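PDB 1SU1: hypothetical protein yfcE from Escherichia coli, which is of unknown function but belongs to the calcineurin-like phosphoesterase superfamily and holds a pair of zinc ions. Local coordinates for residues 61-66 and 78-83; 39-44 and 82-87; 33-38 and 67-72. All coordinates share one frame; numbering follows the deposited sequence.

Contact 1 (61-66 and 78-83); sequences DVLNHG and AKVVER. Unlike the reference sequence in segment 78-83: Val81 (reference Ala). With ZN (zinc ion), chain E.
Leu63 meets Val80 and Val81 where a loop of the calcineurin-like phosphoesterase fold, running from strand 55-58 to helix 77-85, packs against the helix it leads into.

Metal binding occupies the start of the loop. Asp61 OD2 binds a zinc ion at 2.4 Å, sharing it with Asn97, His129 and His151, while OD1 accepts from the backbone N of Cys98, which would help hold the carboxylate in place.

Within the loop the polar contact is an Asx turn: Asn64 OD1 accepts from Gly66 N at 3.1 Å, and the donor sits well above the carbonyl plane although its N-H points almost straight at the oxygen (163°).

The contact across the two segments is purely apolar. Leu63, Val80 and Val81 are all buried, and Asp103 and Leu106 of helix 101-106 close in on Leu63 and Val81 respectively. Leu63 lays its CG beside its own backbone N (chi1 -49°), and both methyls thereby reach the helix. The side chains of Leu63 and Val80 slide past each other in opposite directions, with Leu63 CD2 3.8 Å from Val80 CG1. Val81 is crossed at about a right angle, and here Leu63 CD1 lies 3.5 Å from Val81 CG2, closer than usual van der Waals contact.

Contact 2 (39-44 and 82-87); sequences PATERV and ERLNEV
Glu42 and Arg83 both turn CG to the side of their own backbone N (chi1 of Glu42 -79°), but their chains then part company: that of Glu42 runs on extended, whereas that of Arg83 folds at chi2 (-67°). The straight acid and the bent base therefore cross obliquely between two helices and form a salt bridge, with Glu42 OE2 3.0 Å from Arg83 NH2. The same oxygen is 3.1 Å from Arg83 NE, so one carboxylate oxygen sits near two nitrogens of the guanidinium. The two flat groups are tilted by 36°, and OE2 comes neither squarely over the guanidinium nor in its plane.

The helices so joined are 38-51 and 77-85. Each follows a strand of the mixed sheet and leads to the next, parallel one, 27-31 to 55-58 and 55-58 to 91-93, so the contact ties together the connections of two successive beta-alpha-beta crossovers.

Closer to the sheet the contact becomes apolar. Thr41 directs its CG2 at the neighbouring helix, 3.9 Å from Leu84 CD2, and the two side chains meet at about a right angle. Thr41 CG2 also rests more loosely against the root of Arg83, 4.3 Å from Arg83 CB. The hydroxyl of Thr41 is bonded back to the carbonyl O of Ser37, the N-cap residue of the same helix. Leu45 extends the apolar layer by packing on both Arg83 and Leu84. On the outer side, Arg83 NH1 lies close to Lys79 NZ, a pairing of like charges that is probably eased because Glu42 faces Arg83 while Glu82 OE1 forms a salt bridge with Lys79 NZ.

Contact 3 (33-38 and 67-72); sequences DIHGSL and PRNALP. With ZN (zinc ion), chain F; SO4 (sulfate ion), chain G.
Asn69 against His35, and Pro72 against Ser37 and the carbonyl of His35, are the touching pairs that join residues 67-72 to residues 33-38. Arg68 comes first along the chain; its guanidinium turns obliquely to O3 of a sulfate ion, though the modelled separation is too short to be trusted in detail. Asn69 follows with the more telling contact. Its CG lies beside the backbone N (chi1 -53°), and its ND2 hangs over one face of the His35 ring, toward the rim, 3.9 Å from His35 CE1. The same nitrogen gives a straight hydrogen bond to sulfate O4 (3.0 Å, 180°) and another to the carbonyl O of His65.

The ring that Asn69 overlies belongs to the Asp-x-His metal motif of the superfamily: Asp33 OD1 (1.9 Å) and His35 NE2 (2.2 Å) bind a zinc ion with His153. Sulfate O2, at the edge of the imidazole and in its plane, is also a ligand, at 2.6 Å. With zinc on NE2 and the ND1 hydrogen bond to Asn64 O, the ring is held at both nitrogens, which would fix its rotation. Last in order, Pro72 presses CG on the type I' turn Ile34-Ser37, 3.7 Å from His35 O and 4.1 Å from Ser37 CB.

The three contacts run outward from a two-metal site to the helices beside it. Contact 1 supplies a ligand to one zinc ion and contact 3 two ligands to the other; the metals, ZN of chain E and ZN of chain F, are 3.4 Å apart. These two contacts have centres about 9 Å apart and are stitched together by a probable hydrogen bond from Gly36 N to Val62 O, 2.8 Å. Contact 2 lies about 9 Å from contact 1, centre to centre, and shares helix 77-85 with it; Val62 CG1 packs on Leu84 CD1 at 3.6 Å. Contacts 2 and 3, about 15 Å apart between centres, still touch through Thr41 and Ile34.

Contact 1 (61-66 and 78-83)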
loop_
_atom_site.group_PDB
_atom_site.type_symbol
_atom_site.label_atom_id
_atom_site.label_comp_id
_atom_site.label_asym_id
_atom_site.label_seq_id
_atom_site.Cartn_x
_atom_site.Cartn_y
_atom_site.Cartn_z
ATOM N N ASP A 61 13.680 8.092 -5.628
ATOM C CA ASP A 61 14.686 7.188 -6.192
ATOM C C ASP A 61 16.047 7.656 -5.683
ATOM O O ASP A 61 16.890 8.187 -6.427
ATOM C CB ASP A 61 14.580 7.168 -7.722
ATOM C CG ASP A 61 13.324 6.439 -8.202
ATOM O OD1 ASP A 61 12.368 6.346 -7.399
ATOM O OD2 ASP A 61 13.276 5.982 -9.362
ATOM N N VAL A 62 16.199 7.448 -4.378
ATOM C CA VAL A 62 17.345 7.848 -3.595
ATOM C C VAL A 62 18.601 6.964 -3.632
ATOM O O VAL A 62 19.658 7.425 -4.061
ATOM C CB VAL A 62 16.882 8.035 -2.134
ATOM C CG1 VAL A 62 17.965 8.694 -1.304
ATOM C CG2 VAL A 62 15.597 8.868 -2.108
ATOM N N LEU A 63 18.488 5.709 -3.197
ATOM C CA LEU A 63 19.647 4.818 -3.135
ATOM C C LEU A 63 19.814 3.730 -4.188
ATOM O O LEU A 63 20.940 3.413 -4.589
ATOM C CB LEU A 63 19.696 4.159 -1.762
ATOM C CG LEU A 63 19.558 5.116 -0.579
ATOM C CD1 LEU A 63 19.480 4.322 0.712
ATOM C CD2 LEU A 63 20.748 6.079 -0.557
ATOM N N ASN A 64 18.708 3.141 -4.629
ATOM C CA ASN A 64 18.768 2.063 -5.615
ATOM C C ASN A 64 19.002 2.586 -7.036
ATOM O O ASN A 64 18.369 3.553 -7.472
ATOM C CB ASN A 64 17.474 1.234 -5.505
ATOM C CG ASN A 64 17.290 0.245 -6.633
ATOM O OD1 ASN A 64 18.219 -0.449 -7.050
ATOM N ND2 ASN A 64 16.062 0.156 -7.120
ATOM N N HIS A 65 19.933 1.954 -7.749
ATOM C CA HIS A 65 20.240 2.363 -9.114
ATOM C C HIS A 65 19.080 2.081 -10.064
ATOM O O HIS A 65 18.902 2.780 -11.064
ATOM C CB HIS A 65 21.509 1.652 -9.613
ATOM C CG HIS A 65 21.385 0.162 -9.695
ATOM N ND1 HIS A 65 21.018 -0.494 -10.851
ATOM C CD2 HIS A 65 21.579 -0.805 -8.764
ATOM C CE1 HIS A 65 20.994 -1.796 -10.632
ATOM N NE2 HIS A 65 21.330 -2.014 -9.373
ATOM N N GLY A 66 18.287 1.066 -9.735
ATOM C CA GLY A 66 17.173 0.702 -10.585
ATOM C C GLY A 66 17.584 -0.472 -11.452
ATOM O O GLY A 66 18.581 -0.384 -12.163
ATOM N N ALA A 78 25.530 3.176 0.565
ATOM C CA ALA A 78 25.822 3.273 1.985
ATOM C C ALA A 78 26.317 4.660 2.363
ATOM O O ALA A 78 25.857 5.241 3.349
ATOM C CB ALA A 78 26.845 2.222 2.381
ATOM N N LYS A 79 27.244 5.204 1.578
ATOM C CA LYS A 79 27.779 6.527 1.890
ATOM C C LYS A 79 26.758 7.630 1.636
ATOM O O LYS A 79 26.681 8.589 2.397
ATOM C CB LYS A 79 29.063 6.797 1.089
ATOM C CG LYS A 79 29.868 7.982 1.603
ATOM C CD LYS A 79 30.372 7.745 3.024
ATOM C CE LYS A 79 31.169 8.943 3.540
ATOM N NZ LYS A 79 31.693 8.726 4.923
ATOM N N VAL A 80 25.974 7.511 0.571
ATOM C CA VAL A 80 24.956 8.535 0.305
ATOM C C VAL A 80 24.032 8.690 1.521
ATOM O O VAL A 80 23.604 9.808 1.853
ATOM C CB VAL A 80 24.096 8.195 -0.930
ATOM C CG1 VAL A 80 22.910 9.139 -1.015
ATOM C CG2 VAL A 80 24.932 8.314 -2.197
ATOM N N VAL A 81 23.764 7.574 2.204
ATOM C CA VAL A 81 22.903 7.578 3.386
ATOM C C VAL A 81 23.461 8.459 4.503
ATOM O O VAL A 81 22.753 9.314 5.047
ATOM C CB VAL A 81 22.705 6.136 3.936
ATOM C CG1 VAL A 81 21.987 6.175 5.270
ATOM C CG2 VAL A 81 21.926 5.310 2.939
ATOM N N GLU A 82 24.721 8.227 4.863
ATOM C CA GLU A 82 25.387 9.006 5.909
ATOM C C GLU A 82 25.317 10.496 5.589
ATOM O O GLU A 82 25.039 11.320 6.463
ATOM C CB GLU A 82 26.869 8.614 6.025
ATOM C CG GLU A 82 27.170 7.411 6.892
ATOM C CD GLU A 82 28.641 6.988 6.803
ATOM O OE1 GLU A 82 29.524 7.875 6.908
ATOM O OE2 GLU A 82 28.913 5.773 6.634
ATOM N N ARG A 83 25.576 10.834 4.329
ATOM C CA ARG A 83 25.570 12.228 3.898
ATOM C C ARG A 83 24.186 12.883 3.908
ATOM O O ARG A 83 24.037 14.022 4.361
ATOM C CB ARG A 83 26.203 12.338 2.509
ATOM C CG ARG A 83 27.727 12.099 2.493
ATOM C CD ARG A 83 28.479 13.211 3.234
ATOM N NE ARG A 83 29.879 13.315 2.820
ATOM C CZ ARG A 83 30.880 12.608 3.338
ATOM N NH1 ARG A 83 30.652 11.733 4.307
ATOM N NH2 ARG A 83 32.115 12.773 2.883
HETATM ZN ZN ZN E . 11.744 6.576 -11.041
#

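Contact 2 (39-44 and 82-87)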
loop_
_atom_site.group_PDB
_atom_site.type_symbol
_atom_site.label_atom_id
_atom_site.label_comp_id
_atom_site.label_asym_id
_atom_site.label_seq_id
_atom_site.Cartn_x
_atom_site.Cartn_y
_atom_site.Cartn_z
ATOM N N PRO A 39 28.789 11.218 -5.749
ATOM C CA PRO A 39 29.276 12.527 -6.221
ATOM C C PRO A 39 28.125 13.525 -6.395
ATOM O O PRO A 39 28.210 14.676 -5.951
ATOM C CB PRO A 39 29.960 12.198 -7.556
ATOM C CG PRO A 39 30.409 10.774 -7.359
ATOM C CD PRO A 39 29.225 10.140 -6.654
ATOM N N ALA A 40 27.053 13.090 -7.049
ATOM C CA ALA A 40 25.904 13.966 -7.243
ATOM C C ALA A 40 25.377 14.422 -5.884
ATOM O O ALA A 40 25.030 15.582 -5.706
ATOM C CB ALA A 40 24.819 13.237 -8.026
ATOM N N THR A 41 25.355 13.508 -4.916
ATOM C CA THR A 41 24.868 13.814 -3.567
ATOM C C THR A 41 25.712 14.853 -2.830
ATOM O O THR A 41 25.185 15.783 -2.210
ATOM C CB THR A 41 24.814 12.538 -2.689
ATOM O OG1 THR A 41 23.961 11.576 -3.310
ATOM C CG2 THR A 41 24.297 12.851 -1.298
ATOM N N GLU A 42 27.029 14.697 -2.870
ATOM C CA GLU A 42 27.881 15.662 -2.183
ATOM C C GLU A 42 27.757 17.052 -2.795
ATOM O O GLU A 42 27.737 18.046 -2.080
ATOM C CB GLU A 42 29.327 15.151 -2.151
ATOM C CG GLU A 42 29.475 14.106 -1.043
ATOM C CD GLU A 42 30.777 13.335 -1.072
ATOM O OE1 GLU A 42 31.381 13.214 -2.157
ATOM O OE2 GLU A 42 31.179 12.822 -0.002
ATOM N N ARG A 43 27.613 17.114 -4.111
ATOM C CA ARG A 43 27.460 18.385 -4.807
ATOM C C ARG A 43 26.108 19.028 -4.464
ATOM O O ARG A 43 26.037 20.235 -4.171
ATOM C CB ARG A 43 27.584 18.154 -6.315
ATOM C CG ARG A 43 27.323 19.379 -7.197
ATOM C CD ARG A 43 28.322 20.517 -6.979
ATOM N NE ARG A 43 28.197 21.493 -8.062
ATOM C CZ ARG A 43 28.670 22.740 -8.032
ATOM N NH1 ARG A 43 29.309 23.192 -6.959
ATOM N NH2 ARG A 43 28.500 23.537 -9.084
ATOM N N VAL A 44 25.039 18.225 -4.499
ATOM C CA VAL A 44 23.706 18.719 -4.162
ATOM C C VAL A 44 23.756 19.345 -2.782
ATOM O O VAL A 44 23.220 20.432 -2.553
ATOM C CB VAL A 44 22.659 17.568 -4.112
ATOM C CG1 VAL A 44 21.397 18.041 -3.391
ATOM C CG2 VAL A 44 22.320 17.102 -5.511
ATOM N N GLU A 82 24.721 8.227 4.863
ATOM C CA GLU A 82 25.387 9.006 5.909
ATOM C C GLU A 82 25.317 10.496 5.589
ATOM O O GLU A 82 25.039 11.320 6.463
ATOM C CB GLU A 82 26.869 8.614 6.025
ATOM C CG GLU A 82 27.170 7.411 6.892
ATOM C CD GLU A 82 28.641 6.988 6.803
ATOM O OE1 GLU A 82 29.524 7.875 6.908
ATOM O OE2 GLU A 82 28.913 5.773 6.634
ATOM N N ARG A 83 25.576 10.834 4.329
ATOM C CA ARG A 83 25.570 12.228 3.898
ATOM C C ARG A 83 24.186 12.883 3.908
ATOM O O ARG A 83 24.037 14.022 4.361
ATOM C CB ARG A 83 26.203 12.338 2.509
ATOM C CG ARG A 83 27.727 12.099 2.493
ATOM C CD ARG A 83 28.479 13.211 3.234
ATOM N NE ARG A 83 29.879 13.315 2.820
ATOM C CZ ARG A 83 30.880 12.608 3.338
ATOM N NH1 ARG A 83 30.652 11.733 4.307
ATOM N NH2 ARG A 83 32.115 12.773 2.883
ATOM N N LEU A 84 23.163 12.181 3.420
ATOM C CA LEU A 84 21.826 12.774 3.436
ATOM C C LEU A 84 21.312 12.956 4.866
ATOM O O LEU A 84 20.610 13.920 5.157
ATOM C CB LEU A 84 20.844 11.929 2.615
ATOM C CG LEU A 84 21.076 11.940 1.099
ATOM C CD1 LEU A 84 20.119 10.990 0.414
ATOM C CD2 LEU A 84 20.900 13.362 0.565
ATOM N N ASN A 85 21.691 12.059 5.771
ATOM C CA ASN A 85 21.233 12.176 7.153
ATOM C C ASN A 85 21.777 13.373 7.922
ATOM O O ASN A 85 21.196 13.780 8.939
ATOM C CB ASN A 85 21.519 10.882 7.927
ATOM C CG ASN A 85 20.517 9.774 7.585
ATOM O OD1 ASN A 85 19.396 10.058 7.152
ATOM N ND2 ASN A 85 20.914 8.522 7.776
ATOM N N GLU A 86 22.884 13.947 7.453
ATOM C CA GLU A 86 23.452 15.112 8.134
ATOM C C GLU A 86 22.483 16.291 8.047
ATOM O O GLU A 86 22.511 17.192 8.887
ATOM C CB GLU A 86 24.814 15.488 7.526
ATOM C CG GLU A 86 25.952 14.547 7.945
ATOM C CD GLU A 86 27.227 14.711 7.109
ATOM O OE1 GLU A 86 28.181 13.932 7.332
ATOM O OE2 GLU A 86 27.282 15.605 6.234
ATOM N N VAL A 87 21.604 16.275 7.050
ATOM C CA VAL A 87 20.648 17.364 6.890
ATOM C C VAL A 87 19.176 16.884 6.945
ATOM O O VAL A 87 18.261 17.556 6.458
ATOM C CB VAL A 87 20.944 18.131 5.558
ATOM C CG1 VAL A 87 20.509 17.311 4.352
ATOM C CG2 VAL A 87 20.282 19.491 5.580
#

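Contact 3 (33-38 and 67-72)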
loop_
_atom_site.group_PDB
_atom_site.type_symbol
_atom_site.label_atom_id
_atom_site.label_comp_id
_atom_site.label_asym_id
_atom_site.label_seq_id
_atom_site.Cartn_x
_atom_site.Cartn_y
_atom_site.Cartn_z
ATOM N N ASP A 33 15.975 11.693 -8.660
ATOM C CA ASP A 33 16.626 10.530 -9.248
ATOM C C ASP A 33 18.144 10.477 -8.988
ATOM O O ASP A 33 18.963 10.481 -9.925
ATOM C CB ASP A 33 16.324 10.501 -10.750
ATOM C CG ASP A 33 14.817 10.335 -11.046
ATOM O OD1 ASP A 33 14.331 9.180 -11.185
ATOM O OD2 ASP A 33 14.109 11.363 -11.113
ATOM N N ILE A 34 18.493 10.428 -7.705
ATOM C CA ILE A 34 19.867 10.348 -7.233
ATOM C C ILE A 34 20.418 8.958 -7.550
ATOM O O ILE A 34 21.567 8.813 -7.983
ATOM C CB ILE A 34 19.910 10.598 -5.714
ATOM C CG1 ILE A 34 19.311 11.978 -5.411
ATOM C CG2 ILE A 34 21.346 10.489 -5.192
ATOM C CD1 ILE A 34 19.194 12.303 -3.929
ATOM N N HIS A 35 19.588 7.939 -7.334
ATOM C CA HIS A 35 19.959 6.556 -7.619
ATOM C C HIS A 35 21.284 6.074 -7.020
ATOM O O HIS A 35 21.996 5.275 -7.632
ATOM C CB HIS A 35 19.989 6.325 -9.134
ATOM C CG HIS A 35 18.634 6.308 -9.777
ATOM N ND1 HIS A 35 17.722 5.294 -9.567
ATOM C CD2 HIS A 35 18.051 7.161 -10.652
ATOM C CE1 HIS A 35 16.639 5.522 -10.288
ATOM N NE2 HIS A 35 16.813 6.647 -10.956
ATOM N N GLY A 36 21.618 6.553 -5.829
ATOM C CA GLY A 36 22.841 6.107 -5.182
ATOM C C GLY A 36 24.168 6.767 -5.566
ATOM O O GLY A 36 25.213 6.335 -5.085
ATOM N N SER A 37 24.138 7.781 -6.431
ATOM C CA SER A 37 25.357 8.479 -6.856
ATOM C C SER A 37 25.928 9.366 -5.750
ATOM O O SER A 37 25.353 10.402 -5.421
ATOM C CB SER A 37 25.067 9.341 -8.088
ATOM O OG SER A 37 26.232 10.014 -8.528
ATOM N N LEU A 38 27.047 8.957 -5.163
ATOM C CA LEU A 38 27.659 9.752 -4.095
ATOM C C LEU A 38 28.159 11.137 -4.560
ATOM O O LEU A 38 27.979 12.134 -3.859
ATOM C CB LEU A 38 28.809 8.971 -3.444
ATOM C CG LEU A 38 29.624 9.698 -2.366
ATOM C CD1 LEU A 38 28.696 10.259 -1.291
ATOM C CD2 LEU A 38 30.626 8.735 -1.755
ATOM N N PRO A 67 16.841 -1.592 -11.413
ATOM C CA PRO A 67 17.165 -2.778 -12.212
ATOM C C PRO A 67 17.297 -2.509 -13.711
ATOM O O PRO A 67 17.993 -3.240 -14.415
ATOM C CB PRO A 67 16.009 -3.732 -11.897
ATOM C CG PRO A 67 15.618 -3.342 -10.511
ATOM C CD PRO A 67 15.644 -1.835 -10.589
ATOM N N ARG A 68 16.623 -1.470 -14.198
ATOM C CA ARG A 68 16.670 -1.129 -15.619
ATOM C C ARG A 68 17.893 -0.285 -15.989
ATOM O O ARG A 68 18.275 -0.223 -17.155
ATOM C CB ARG A 68 15.401 -0.364 -16.022
ATOM C CG ARG A 68 14.128 -1.202 -16.113
ATOM C CD ARG A 68 12.919 -0.325 -16.453
ATOM N NE ARG A 68 12.466 0.474 -15.313
ATOM C CZ ARG A 68 11.614 1.494 -15.399
ATOM N NH1 ARG A 68 11.120 1.855 -16.575
ATOM N NH2 ARG A 68 11.238 2.141 -14.304
ATOM N N ASN A 69 18.507 0.350 -14.995
ATOM C CA ASN A 69 19.661 1.223 -15.229
ATOM C C ASN A 69 21.033 0.637 -14.920
ATOM O O ASN A 69 21.181 -0.252 -14.075
ATOM C CB ASN A 69 19.521 2.511 -14.410
ATOM C CG ASN A 69 18.201 3.205 -14.631
ATOM O OD1 ASN A 69 17.809 3.469 -15.768
ATOM N ND2 ASN A 69 17.504 3.513 -13.541
ATOM N N ALA A 70 22.044 1.152 -15.612
ATOM C CA ALA A 70 23.415 0.729 -15.366
ATOM C C ALA A 70 23.778 1.532 -14.127
ATOM O O ALA A 70 23.139 2.553 -13.854
ATOM C CB ALA A 70 24.312 1.118 -16.535
ATOM N N LEU A 71 24.763 1.084 -13.360
ATOM C CA LEU A 71 25.133 1.842 -12.174
ATOM C C LEU A 71 25.544 3.241 -12.612
ATOM O O LEU A 71 26.155 3.412 -13.663
ATOM C CB LEU A 71 26.303 1.191 -11.447
ATOM C CG LEU A 71 26.127 -0.202 -10.853
ATOM C CD1 LEU A 71 27.351 -0.517 -10.000
ATOM C CD2 LEU A 71 24.857 -0.261 -9.993
ATOM N N PRO A 72 25.188 4.270 -11.828
ATOM C CA PRO A 72 25.590 5.615 -12.240
ATOM C C PRO A 72 27.043 5.809 -11.794
ATOM O O PRO A 72 27.624 4.918 -11.167
ATOM C CB PRO A 72 24.642 6.499 -11.454
ATOM C CG PRO A 72 24.608 5.785 -10.139
ATOM C CD PRO A 72 24.432 4.321 -10.563
HETATM ZN ZN ZN F . 14.963 7.521 -11.806
HETATM S S SO4 G . 13.513 4.874 -13.243
HETATM O O1 SO4 G . 12.645 5.711 -14.091
HETATM O O2 SO4 G . 13.505 5.418 -11.889
HETATM O O3 SO4 G . 13.024 3.478 -13.158
HETATM O O4 SO4 G . 14.893 4.892 -13.782
#